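Local structure of cytosol aminopeptidase (Staphylococcus aureus subsp. aureus, 3KZW) at residues S76-I81 / Y108-K113; Y82-D87 / Y93-V98; V98-L103 / L112-H117; I266-K271 / E318-L323. The protein probably removes amino-terminal residues from peptides, as a metal-dependent cytosol (leucyl) aminopeptidase that assembles as a hexamer. All coordinates share one frame; numbering follows the deposited sequence.

Interactions 1, 2 and 3 lie together in the N-terminal domain, whereas interaction 4 belongs to the catalytic domain, with its centre about 32 Å from those of interactions 1 and 3. Helix 108-124 serves interactions 1 and 3, whose centres are about 2 Å apart: one lays a loop along it, the other packs strand 91-101 beneath it. That strand is also half of the hairpin of interaction 2, the one contact held by hydrogen bonds between its segments. Interaction 3 is wholly buried and mostly apolar; interaction 1, nearer the surface, uses a valine methyl, a carboxylate and a lysine chain. Interaction 4 is again buried, but built round one tyrosine ring.

Interaction 1 of 4, residues S76-I81 / Y108-K113; sequences SKVGKI and YQDMLK
The side chain of V78 is rotated so that CG1 lies opposite its own backbone N (chi1 -178°), while the K113 chain runs out extended through chi1 (-165°) and chi2, which brings its CD to the V78 methyl on the helix surface; a bend at chi3 only redirects the chain beyond CD. D110 meets the same methyl from an adjacent side: V78 CG1 is 3.7 Å from D110 OD1 and 4.0 Å from D110 CB, and the two side chains cross at about a right angle. K113 touches with CD, which lies 4.2 Å from V78 CG1 and 4.0 Å from V78 O, so contact is made by the aliphatic part of the lysine and not by its ammonium end. One turn of helix separates D110 from K113, and V78 bridges the two.

The loop here is a type II beta turn from K77 to K80, closed by K80 N to K77 O at 3.0 Å, with V78 and G79 at its corners. G79 has the positive phi (80°) expected at the third position of such a turn, and its CA passes 4.1 Å from K113 O. The polar end of D110 is engaged separately: OD2 accepts from the backbone N of S107, just ahead of the helix.

In the fold, the turn links helix 62-70 to strand 81-88. It is pinned to strand 91-101 by backbone hydrogen bonds of S76 with G101 and of G79 and K80 with G99, while helix 108-124 rests against helix 144-157 through M111 and L112.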
loop_
_atom_site.group_PDB
_atom_site.type_symbol
_atom_site.label_atom_id
_atom_site.label_comp_id
_atom_site.label_asym_id
_atom_site.label_seq_id
_atom_site.Cartn_x
_atom_site.Cartn_y
_atom_site.Cartn_z
ATOM N N SER A 76 12.970 49.489 2.898
ATOM C CA SER A 76 11.943 49.424 3.928
ATOM C C SER A 76 11.180 48.099 3.986
ATOM O O SER A 76 10.352 47.907 4.878
ATOM C CB SER A 76 10.960 50.577 3.751
ATOM O OG SER A 76 10.289 50.488 2.509
ATOM N N LYS A 77 11.452 47.192 3.049
ATOM C CA LYS A 77 10.757 45.905 2.998
ATOM C C LYS A 77 10.794 45.218 4.365
ATOM O O LYS A 77 11.861 45.058 4.955
ATOM C CB LYS A 77 11.355 45.008 1.909
ATOM C CG LYS A 77 10.477 43.835 1.503
ATOM C CD LYS A 77 11.147 42.998 0.417
ATOM C CE LYS A 77 10.286 41.805 -0.007
ATOM N NZ LYS A 77 10.187 40.762 1.056
ATOM N N VAL A 78 9.619 44.833 4.862
ATOM C CA VAL A 78 9.460 44.289 6.216
ATOM C C VAL A 78 10.437 43.152 6.522
ATOM O O VAL A 78 10.402 42.094 5.884
ATOM C CB VAL A 78 8.004 43.810 6.478
ATOM C CG1 VAL A 78 7.851 43.295 7.907
ATOM C CG2 VAL A 78 7.013 44.935 6.218
ATOM N N GLY A 79 11.311 43.393 7.495
ATOM C CA GLY A 79 12.232 42.377 7.993
ATOM C C GLY A 79 13.471 42.129 7.153
ATOM O O GLY A 79 14.238 41.207 7.441
ATOM N N LYS A 80 13.674 42.940 6.117
ATOM C CA LYS A 80 14.849 42.793 5.251
ATOM C C LYS A 80 16.045 43.556 5.808
ATOM O O LYS A 80 15.922 44.713 6.215
ATOM C CB LYS A 80 14.550 43.243 3.818
ATOM C CG LYS A 80 15.635 42.859 2.821
ATOM C CD LYS A 80 15.246 43.209 1.400
ATOM C CE LYS A 80 16.370 42.879 0.424
ATOM N NZ LYS A 80 16.195 43.580 -0.888
ATOM N N ILE A 81 17.199 42.896 5.820
ATOM C CA ILE A 81 18.420 43.467 6.372
ATOM C C ILE A 81 19.261 44.122 5.279
ATOM O O ILE A 81 19.556 43.503 4.256
ATOM C CB ILE A 81 19.259 42.401 7.144
ATOM C CG1 ILE A 81 18.415 41.694 8.217
ATOM C CG2 ILE A 81 20.518 43.016 7.755
ATOM C CD1 ILE A 81 17.912 42.583 9.350
ATOM N N TYR A 108 1.545 42.854 14.574
ATOM C CA TYR A 108 2.403 42.233 15.584
ATOM C C TYR A 108 3.316 41.176 14.959
ATOM O O TYR A 108 4.458 40.998 15.390
ATOM C CB TYR A 108 1.559 41.623 16.709
ATOM C CG TYR A 108 2.365 40.947 17.801
ATOM C CD1 TYR A 108 3.045 41.696 18.759
ATOM C CD2 TYR A 108 2.438 39.556 17.879
ATOM C CE1 TYR A 108 3.786 41.080 19.764
ATOM C CE2 TYR A 108 3.175 38.926 18.880
ATOM C CZ TYR A 108 3.846 39.694 19.818
ATOM O OH TYR A 108 4.574 39.072 20.811
ATOM N N GLN A 109 2.803 40.482 13.944
ATOM C CA GLN A 109 3.590 39.523 13.168
ATOM C C GLN A 109 4.782 40.219 12.506
ATOM O O GLN A 109 5.899 39.702 12.531
ATOM C CB GLN A 109 2.716 38.839 12.113
ATOM C CG GLN A 109 3.406 37.711 11.354
ATOM C CD GLN A 109 2.585 37.209 10.178
ATOM O OE1 GLN A 109 2.111 36.072 10.180
ATOM N NE2 GLN A 109 2.408 38.060 9.170
ATOM N N ASP A 110 4.531 41.392 11.924
ATOM C CA ASP A 110 5.580 42.214 11.321
ATOM C C ASP A 110 6.680 42.537 12.330
ATOM O O ASP A 110 7.861 42.430 12.009
ATOM C CB ASP A 110 4.999 43.507 10.732
ATOM C CG ASP A 110 4.127 43.263 9.500
ATOM O OD1 ASP A 110 4.363 42.274 8.771
ATOM O OD2 ASP A 110 3.205 44.074 9.255
ATOM N N MET A 111 6.285 42.910 13.550
ATOM C CA MET A 111 7.231 43.213 14.631
ATOM C C MET A 111 8.104 42.006 14.976
ATOM O O MET A 111 9.304 42.153 15.211
ATOM C CB MET A 111 6.501 43.706 15.889
ATOM C CG MET A 111 5.825 45.069 15.769
ATOM S SD MET A 111 4.807 45.445 17.228
ATOM C CE MET A 111 3.710 46.744 16.612
ATOM N N LEU A 112 7.498 40.818 15.001
ATOM C CA LEU A 112 8.233 39.571 15.241
ATOM C C LEU A 112 9.216 39.269 14.110
ATOM O O LEU A 112 10.320 38.782 14.348
ATOM C CB LEU A 112 7.271 38.395 15.430
ATOM C CG LEU A 112 6.373 38.359 16.669
ATOM C CD1 LEU A 112 5.439 37.166 16.598
ATOM C CD2 LEU A 112 7.184 38.320 17.958
ATOM N N LYS A 113 8.798 39.568 12.884
ATOM C CA LYS A 113 9.635 39.393 11.704
ATOM C C LYS A 113 10.795 40.394 11.695
ATOM O O LYS A 113 11.911 40.046 11.310
ATOM C CB LYS A 113 8.790 39.531 10.433
ATOM C CG LYS A 113 9.468 39.027 9.164
ATOM C CD LYS A 113 8.589 39.210 7.931
ATOM C CE LYS A 113 7.509 38.139 7.832
ATOM N NZ LYS A 113 6.610 38.369 6.664
#

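Interaction 2 of 4, residues Y82-D87 / Y93-V98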
loop_
_atom_site.group_PDB
_atom_site.type_symbol
_atom_site.label_atom_id
_atom_site.label_comp_id
_atom_site.label_asym_id
_atom_site.label_seq_id
_atom_site.Cartn_x
_atom_site.Cartn_y
_atom_site.Cartn_z
ATOM N N TYR A 82 19.622 45.384 5.500
ATOM C CA TYR A 82 20.552 46.108 4.637
ATOM C C TYR A 82 21.732 46.579 5.473
ATOM O O TYR A 82 21.549 47.047 6.596
ATOM C CB TYR A 82 19.890 47.337 4.016
ATOM C CG TYR A 82 18.687 47.069 3.143
ATOM C CD1 TYR A 82 17.411 46.934 3.699
ATOM C CD2 TYR A 82 18.816 46.987 1.757
ATOM C CE1 TYR A 82 16.298 46.696 2.898
ATOM C CE2 TYR A 82 17.709 46.754 0.943
ATOM C CZ TYR A 82 16.455 46.610 1.520
ATOM O OH TYR A 82 15.356 46.383 0.721
ATOM N N THR A 83 22.941 46.455 4.933
ATOM C CA THR A 83 24.119 47.016 5.592
ATOM C C THR A 83 24.885 47.943 4.661
ATOM O O THR A 83 24.888 47.748 3.446
ATOM C CB THR A 83 25.070 45.935 6.154
ATOM O OG1 THR A 83 25.489 45.057 5.103
ATOM C CG2 THR A 83 24.389 45.134 7.258
ATOM N N THR A 84 25.518 48.957 5.245
ATOM C CA THR A 84 26.328 49.915 4.493
ATOM C C THR A 84 27.339 50.636 5.381
ATOM O O THR A 84 27.162 50.723 6.597
ATOM C CB THR A 84 25.450 50.960 3.746
ATOM O OG1 THR A 84 26.286 51.855 3.002
ATOM C CG2 THR A 84 24.588 51.764 4.714
ATOM N N ALA A 85 28.403 51.139 4.761
ATOM C CA ALA A 85 29.314 52.056 5.430
ATOM C C ALA A 85 28.589 53.383 5.607
ATOM O O ALA A 85 27.957 53.881 4.673
ATOM C CB ALA A 85 30.580 52.241 4.616
ATOM N N PHE A 86 28.670 53.943 6.809
ATOM C CA PHE A 86 27.919 55.146 7.143
ATOM C C PHE A 86 28.795 56.150 7.874
ATOM O O PHE A 86 29.285 55.876 8.971
ATOM C CB PHE A 86 26.690 54.782 7.985
ATOM C CG PHE A 86 25.688 55.893 8.126
ATOM C CD1 PHE A 86 24.996 56.372 7.017
ATOM C CD2 PHE A 86 25.416 56.444 9.375
ATOM C CE1 PHE A 86 24.060 57.399 7.148
ATOM C CE2 PHE A 86 24.482 57.468 9.519
ATOM C CZ PHE A 86 23.802 57.948 8.402
ATOM N N ASP A 87 28.992 57.308 7.254
ATOM C CA ASP A 87 29.786 58.374 7.848
ATOM C C ASP A 87 28.928 59.334 8.666
ATOM O O ASP A 87 28.006 59.965 8.142
ATOM C CB ASP A 87 30.552 59.150 6.772
ATOM C CG ASP A 87 31.819 58.440 6.323
ATOM O OD1 ASP A 87 32.170 57.382 6.896
ATOM O OD2 ASP A 87 32.473 58.952 5.390
ATOM N N TYR A 93 31.021 54.262 10.394
ATOM C CA TYR A 93 30.252 53.275 11.140
ATOM C C TYR A 93 29.729 52.170 10.232
ATOM O O TYR A 93 29.505 52.382 9.037
ATOM C CB TYR A 93 29.076 53.948 11.857
ATOM C CG TYR A 93 29.453 54.684 13.126
ATOM C CD1 TYR A 93 29.983 55.973 13.079
ATOM C CD2 TYR A 93 29.271 54.093 14.376
ATOM C CE1 TYR A 93 30.328 56.651 14.246
ATOM C CE2 TYR A 93 29.615 54.763 15.548
ATOM C CZ TYR A 93 30.142 56.042 15.474
ATOM O OH TYR A 93 30.486 56.716 16.624
ATOM N N ARG A 94 29.547 50.987 10.809
ATOM C CA ARG A 94 28.828 49.911 10.147
ATOM C C ARG A 94 27.347 50.092 10.450
ATOM O O ARG A 94 26.913 49.903 11.586
ATOM C CB ARG A 94 29.318 48.544 10.637
ATOM C CG ARG A 94 28.717 47.361 9.893
ATOM C CD ARG A 94 29.105 46.043 10.535
ATOM N NE ARG A 94 28.541 44.908 9.812
ATOM C CZ ARG A 94 28.726 43.632 10.137
ATOM N NH1 ARG A 94 29.468 43.302 11.186
ATOM N NH2 ARG A 94 28.162 42.680 9.409
ATOM N N LEU A 95 26.582 50.481 9.436
ATOM C CA LEU A 95 25.146 50.680 9.594
ATOM C C LEU A 95 24.373 49.411 9.263
ATOM O O LEU A 95 24.561 48.824 8.199
ATOM C CB LEU A 95 24.663 51.848 8.728
ATOM C CG LEU A 95 23.172 52.208 8.744
ATOM C CD1 LEU A 95 22.695 52.534 10.150
ATOM C CD2 LEU A 95 22.888 53.365 7.800
ATOM N N ILE A 96 23.511 48.996 10.189
ATOM C CA ILE A 96 22.634 47.850 9.985
ATOM C C ILE A 96 21.181 48.315 9.950
ATOM O O ILE A 96 20.671 48.898 10.911
ATOM C CB ILE A 96 22.844 46.756 11.056
ATOM C CG1 ILE A 96 24.278 46.222 10.990
ATOM C CG2 ILE A 96 21.841 45.610 10.864
ATOM C CD1 ILE A 96 24.704 45.422 12.198
ATOM N N THR A 97 20.531 48.050 8.823
ATOM C CA THR A 97 19.173 48.498 8.563
ATOM C C THR A 97 18.220 47.311 8.498
ATOM O O THR A 97 18.514 46.306 7.850
ATOM C CB THR A 97 19.133 49.324 7.255
ATOM O OG1 THR A 97 19.418 50.695 7.557
ATOM C CG2 THR A 97 17.781 49.234 6.555
ATOM N N VAL A 98 17.091 47.428 9.195
ATOM C CA VAL A 98 15.994 46.471 9.063
ATOM C C VAL A 98 14.716 47.203 8.643
ATOM O O VAL A 98 14.336 48.204 9.249
ATOM C CB VAL A 98 15.791 45.611 10.352
ATOM C CG1 VAL A 98 15.514 46.481 11.574
ATOM C CG2 VAL A 98 14.692 44.572 10.156
HETATM O O HOH W 1 27.926 44.612 7.172
#
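L95, the residue most buried by this contact, lies diagonally across from F86 and directly opposite T84. Its CD2 methyl sits over one face of the F86 ring, 4.0 Å from the centroid and 24° off the ring normal, a CH-pi contact displaced toward the rim. The CB atoms of F86 and L95 close the gap nearer the backbone at 3.6 Å. F86 presents its ring face to the L95 methyl with CG opposite the backbone N (chi1 -167°). L95 also lies beside T84, whose CG2 is 3.9 Å from L95 CD2. Backbone bonds fix this register: L95 N to T84 O is 2.9 Å, and F86 and Y93 bond to each other in both directions.

The two segments are the arms of a beta hairpin, strands 81-88 and 91-101, running antiparallel at 157°, with Y82-T97, T84-L95 and F86-Y93 as its hydrogen-bonded pairs. Strand 81-88 ends the six-stranded sheet of this chain. Near the start of that strand the Y82 side chain meets T97 at a slant, CD1 being 3.7 Å from T97 CG2, and the backbone bond from Y82 N to T97 O measures 2.8 Å.

Helix 62-70 packs on F86 and L95, through L68 and L65 respectively. On the reverse face R94 NE donates to a water at 2.7 Å, and its NH2 forms a salt bridge with E125. At the hairpin's outer edge T84 OG1 hydrogen-bonds A85 N of the second subunit, reciprocally.

Interaction 3 of 4, residues V98-L103 / L112-H117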
loop_
_atom_site.group_PDB
_atom_site.type_symbol
_atom_site.label_atom_id
_atom_site.label_comp_id
_atom_site.label_asym_id
_atom_site.label_seq_id
_atom_site.Cartn_x
_atom_site.Cartn_y
_atom_site.Cartn_z
ATOM N N VAL A 98 17.091 47.428 9.195
ATOM C CA VAL A 98 15.994 46.471 9.063
ATOM C C VAL A 98 14.716 47.203 8.643
ATOM O O VAL A 98 14.336 48.204 9.249
ATOM C CB VAL A 98 15.791 45.611 10.352
ATOM C CG1 VAL A 98 15.514 46.481 11.574
ATOM C CG2 VAL A 98 14.692 44.572 10.156
ATOM N N GLY A 99 14.078 46.709 7.586
ATOM C CA GLY A 99 12.861 47.317 7.056
ATOM C C GLY A 99 11.666 47.172 7.979
ATOM O O GLY A 99 11.501 46.144 8.643
ATOM N N LEU A 100 10.832 48.208 8.015
ATOM C CA LEU A 100 9.645 48.223 8.871
ATOM C C LEU A 100 8.353 48.236 8.063
ATOM O O LEU A 100 7.275 48.003 8.611
ATOM C CB LEU A 100 9.675 49.426 9.817
ATOM C CG LEU A 100 10.956 49.739 10.597
ATOM C CD1 LEU A 100 10.848 51.116 11.214
ATOM C CD2 LEU A 100 11.247 48.694 11.664
ATOM N N GLY A 101 8.471 48.505 6.765
ATOM C CA GLY A 101 7.314 48.624 5.879
ATOM C C GLY A 101 6.519 49.877 6.173
ATOM O O GLY A 101 7.058 50.853 6.693
ATOM N N ASN A 102 5.233 49.850 5.839
ATOM C CA ASN A 102 4.339 50.959 6.154
ATOM C C ASN A 102 3.978 50.915 7.631
ATOM O O ASN A 102 3.474 49.901 8.119
ATOM C CB ASN A 102 3.076 50.899 5.289
ATOM C CG ASN A 102 2.402 52.248 5.142
ATOM O OD1 ASN A 102 2.134 52.943 6.126
ATOM N ND2 ASN A 102 2.113 52.626 3.902
ATOM N N LEU A 103 4.253 52.008 8.338
ATOM C CA LEU A 103 4.025 52.085 9.784
ATOM C C LEU A 103 2.545 52.100 10.169
ATOM O O LEU A 103 2.190 51.734 11.289
ATOM C CB LEU A 103 4.739 53.300 10.384
ATOM C CG LEU A 103 6.264 53.259 10.503
ATOM C CD1 LEU A 103 6.799 54.628 10.897
ATOM C CD2 LEU A 103 6.723 52.197 11.493
ATOM N N LEU A 112 7.498 40.818 15.001
ATOM C CA LEU A 112 8.233 39.571 15.241
ATOM C C LEU A 112 9.216 39.269 14.110
ATOM O O LEU A 112 10.320 38.782 14.348
ATOM C CB LEU A 112 7.271 38.395 15.430
ATOM C CG LEU A 112 6.373 38.359 16.669
ATOM C CD1 LEU A 112 5.439 37.166 16.598
ATOM C CD2 LEU A 112 7.184 38.320 17.958
ATOM N N LYS A 113 8.798 39.568 12.884
ATOM C CA LYS A 113 9.635 39.393 11.704
ATOM C C LYS A 113 10.795 40.394 11.695
ATOM O O LYS A 113 11.911 40.046 11.310
ATOM C CB LYS A 113 8.790 39.531 10.433
ATOM C CG LYS A 113 9.468 39.027 9.164
ATOM C CD LYS A 113 8.589 39.210 7.931
ATOM C CE LYS A 113 7.509 38.139 7.832
ATOM N NZ LYS A 113 6.610 38.369 6.664
ATOM N N ILE A 114 10.519 41.627 12.126
ATOM C CA ILE A 114 11.521 42.695 12.184
ATOM C C ILE A 114 12.615 42.380 13.206
ATOM O O ILE A 114 13.793 42.333 12.852
ATOM C CB ILE A 114 10.878 44.085 12.479
ATOM C CG1 ILE A 114 10.063 44.568 11.277
ATOM C CG2 ILE A 114 11.943 45.123 12.829
ATOM C CD1 ILE A 114 8.986 45.580 11.627
ATOM N N TRP A 115 12.221 42.163 14.460
ATOM C CA TRP A 115 13.173 41.848 15.529
ATOM C C TRP A 115 13.844 40.495 15.301
ATOM O O TRP A 115 15.036 40.331 15.571
ATOM C CB TRP A 115 12.495 41.871 16.904
ATOM C CG TRP A 115 12.050 43.229 17.362
ATOM C CD1 TRP A 115 10.766 43.632 17.605
ATOM C CD2 TRP A 115 12.885 44.362 17.641
ATOM N NE1 TRP A 115 10.749 44.944 18.014
ATOM C CE2 TRP A 115 12.034 45.417 18.044
ATOM C CE3 TRP A 115 14.268 44.590 17.586
ATOM C CZ2 TRP A 115 12.522 46.682 18.393
ATOM C CZ3 TRP A 115 14.752 45.849 17.932
ATOM C CH2 TRP A 115 13.878 46.878 18.330
ATOM N N GLY A 116 13.069 39.537 14.795
ATOM C CA GLY A 116 13.555 38.190 14.516
ATOM C C GLY A 116 14.725 38.164 13.554
ATOM O O GLY A 116 15.795 37.655 13.889
ATOM N N HIS A 117 14.525 38.722 12.364
ATOM C CA HIS A 117 15.576 38.759 11.348
ATOM C C HIS A 117 16.788 39.587 11.778
ATOM O O HIS A 117 17.926 39.254 11.435
ATOM C CB HIS A 117 15.038 39.262 10.006
ATOM C CG HIS A 117 14.176 38.272 9.285
ATOM N ND1 HIS A 117 13.279 38.643 8.308
ATOM C CD2 HIS A 117 14.064 36.927 9.407
ATOM C CE1 HIS A 117 12.654 37.571 7.854
ATOM N NE2 HIS A 117 13.112 36.516 8.505
#
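I114 overlaps V98 and L100 at once, its CG2 methyl touching both, 3.9 Å from V98 CG2 and 3.8 Å from L100 CD2. It crosses each of these two side chains at about a right angle, so branches meet branches and neither chain lies along the other. The longer arm of I114 continues over the strand: CG1 comes 3.4 Å from G99 O, and CD1 reaches both L100 CD2, at 3.8 Å, and L100 CA. This reach depends on CG1 being turned opposite the carbonyl carbon (chi1 -70°), with the rest of the arm extended (chi2 157°). One isoleucine thereby spans three consecutive residues, V98 to L100.

V98 points toward the helix, its CG2 also touching the backbone at I114 O, at 3.6 Å. L100 does not start toward the helix, but its CD2 end comes nearer. G99, with no side chain of its own, contributes its carbonyl oxygen. The local axes of strand 98-101 and helix 112-117 are 8.5 Å apart at their closest and almost exactly antiparallel (177°). The contact is the beta-alpha half of a beta-alpha-beta crossover, in which the chain passes from strand 91-101 through helix 108-124 to strand 129-133.

Strand 39-45, whose I44 bonds to the backbones of V98 and L100, lies between the two strands of that crossover. W115, whose side chain starts away from the strand, stacks on F137, which also touches V98, and packs against helix 144-157, while H117 ND1 hydrogen-bonds G79 O in the loop ahead of strand 81-88.

Interaction 4 of 4, residues I266-K271 / E318-L323; sequences ITYNGK and EAASRL
A320 is the first residue along helix 308-322, within segment 318-323, to meet Y268. Its CB is 4.4 Å from Y268 CE2, and its carbonyl O lies obliquely near the phenol, 3.4 Å from Y268 OH. The hydroxyl itself hydrogen-bonds L325 O, just beyond the helix, which fixes the outer end of the ring.

S321 comes next and makes the closer packing. Its CA is 3.7 Å and its CB 3.8 Å from Y268 CE1, and its backbone N stands 4.3 Å above one face of the Y268 ring, toward the rim. G270 N stands 3.8 Å above the opposite face of that ring, also toward the rim, so the ring is sandwiched between the helix and its own chain. Y268 reaches the helix because its CG is turned away from the backbone N (chi1 165°). Past S321 the helix turns its flank: R322 points away from the strand, and its NH2 hydrogen-bonds Q198.

Within the catalytic domain, strand 262-269 pairs antiparallel with strand 328-338, Y268 bonding to I329. Helix 308-322, which leads into that second strand, packs on this part of the sheet: A320 touches I329, while E318, A319 and R322 meet helix 188-208.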
loop_
_atom_site.group_PDB
_atom_site.type_symbol
_atom_site.label_atom_id
_atom_site.label_comp_id
_atom_site.label_asym_id
_atom_site.label_seq_id
_atom_site.Cartn_x
_atom_site.Cartn_y
_atom_site.Cartn_z
ATOM N N ILE A 266 2.966 20.043 39.438
ATOM C CA ILE A 266 3.637 21.330 39.586
ATOM C C ILE A 266 2.647 22.361 40.118
ATOM O O ILE A 266 1.648 22.656 39.468
ATOM C CB ILE A 266 4.212 21.819 38.232
ATOM C CG1 ILE A 266 5.180 20.788 37.646
ATOM C CG2 ILE A 266 4.905 23.166 38.389
ATOM C CD1 ILE A 266 5.472 20.983 36.170
ATOM N N THR A 267 2.920 22.903 41.301
ATOM C CA THR A 267 2.043 23.923 41.883
ATOM C C THR A 267 2.725 25.284 41.987
ATOM O O THR A 267 3.881 25.385 42.403
ATOM C CB THR A 267 1.481 23.510 43.267
ATOM O OG1 THR A 267 2.559 23.165 44.142
ATOM C CG2 THR A 267 0.539 22.321 43.140
ATOM N N TYR A 268 1.997 26.323 41.590
ATOM C CA TYR A 268 2.447 27.698 41.738
ATOM C C TYR A 268 1.314 28.537 42.317
ATOM O O TYR A 268 0.266 28.688 41.692
ATOM C CB TYR A 268 2.916 28.263 40.393
ATOM C CG TYR A 268 3.059 29.770 40.360
ATOM C CD1 TYR A 268 4.125 30.407 40.995
ATOM C CD2 TYR A 268 2.127 30.560 39.690
ATOM C CE1 TYR A 268 4.255 31.795 40.967
ATOM C CE2 TYR A 268 2.248 31.946 39.655
ATOM C CZ TYR A 268 3.315 32.557 40.293
ATOM O OH TYR A 268 3.437 33.927 40.261
ATOM N N ASN A 269 1.531 29.067 43.519
ATOM C CA ASN A 269 0.538 29.900 44.187
ATOM C C ASN A 269 0.917 31.379 44.123
ATOM O O ASN A 269 1.566 31.910 45.027
ATOM C CB ASN A 269 0.325 29.432 45.631
ATOM C CG ASN A 269 -0.278 28.036 45.708
ATOM O OD1 ASN A 269 -1.413 27.812 45.287
ATOM N ND2 ASN A 269 0.483 27.090 46.249
ATOM N N GLY A 270 0.502 32.033 43.041
ATOM C CA GLY A 270 0.895 33.411 42.760
ATOM C C GLY A 270 0.087 34.493 43.448
ATOM O O GLY A 270 0.513 35.647 43.493
ATOM N N LYS A 271 -1.085 34.140 43.969
ATOM C CA LYS A 271 -1.895 35.113 44.701
ATOM C C LYS A 271 -2.090 34.682 46.156
ATOM O O LYS A 271 -2.337 35.506 47.037
ATOM C CB LYS A 271 -3.187 35.481 43.955
ATOM C CG LYS A 271 -4.022 34.327 43.437
ATOM C CD LYS A 271 -5.323 34.852 42.836
ATOM C CE LYS A 271 -6.118 33.737 42.170
ATOM N NZ LYS A 271 -7.383 34.240 41.560
ATOM N N GLU A 318 6.839 28.334 34.065
ATOM C CA GLU A 318 8.119 29.033 34.187
ATOM C C GLU A 318 7.958 30.532 33.936
ATOM O O GLU A 318 8.521 31.353 34.668
ATOM C CB GLU A 318 9.158 28.428 33.231
ATOM C CG GLU A 318 10.467 29.216 33.084
ATOM C CD GLU A 318 11.389 29.126 34.301
ATOM O OE1 GLU A 318 11.046 28.436 35.283
ATOM O OE2 GLU A 318 12.473 29.748 34.273
ATOM N N ALA A 319 7.186 30.877 32.907
ATOM C CA ALA A 319 6.929 32.273 32.564
ATOM C C ALA A 319 6.073 32.961 33.624
ATOM O O ALA A 319 6.370 34.083 34.034
ATOM C CB ALA A 319 6.275 32.373 31.201
ATOM N N ALA A 320 5.024 32.277 34.073
ATOM C CA ALA A 320 4.109 32.821 35.074
ATOM C C ALA A 320 4.807 33.128 36.398
ATOM O O ALA A 320 4.519 34.147 37.034
ATOM C CB ALA A 320 2.934 31.875 35.292
ATOM N N SER A 321 5.728 32.254 36.799
ATOM C CA SER A 321 6.448 32.403 38.064
ATOM C C SER A 321 7.500 33.509 38.012
ATOM O O SER A 321 7.663 34.266 38.974
ATOM C CB SER A 321 7.084 31.077 38.492
ATOM O OG SER A 321 8.080 30.662 37.576
ATOM N N ARG A 322 8.204 33.600 36.885
ATOM C CA ARG A 322 9.227 34.631 36.687
ATOM C C ARG A 322 8.624 36.018 36.507
ATOM O O ARG A 322 9.256 37.020 36.840
ATOM C CB ARG A 322 10.133 34.287 35.504
ATOM C CG ARG A 322 11.223 33.281 35.841
ATOM C CD ARG A 322 12.042 32.917 34.615
ATOM N NE ARG A 322 12.916 34.008 34.183
ATOM C CZ ARG A 322 13.687 33.973 33.098
ATOM N NH1 ARG A 322 13.704 32.898 32.317
ATOM N NH2 ARG A 322 14.445 35.018 32.792
ATOM N N LEU A 323 7.404 36.067 35.980
ATOM C CA LEU A 323 6.662 37.320 35.867
ATOM C C LEU A 323 5.907 37.637 37.156
ATOM O O LEU A 323 5.340 38.725 37.294
ATOM C CB LEU A 323 5.693 37.279 34.678
ATOM C CG LEU A 323 6.277 37.199 33.264
ATOM C CD1 LEU A 323 5.160 37.245 32.235
ATOM C CD2 LEU A 323 7.290 38.306 33.008
#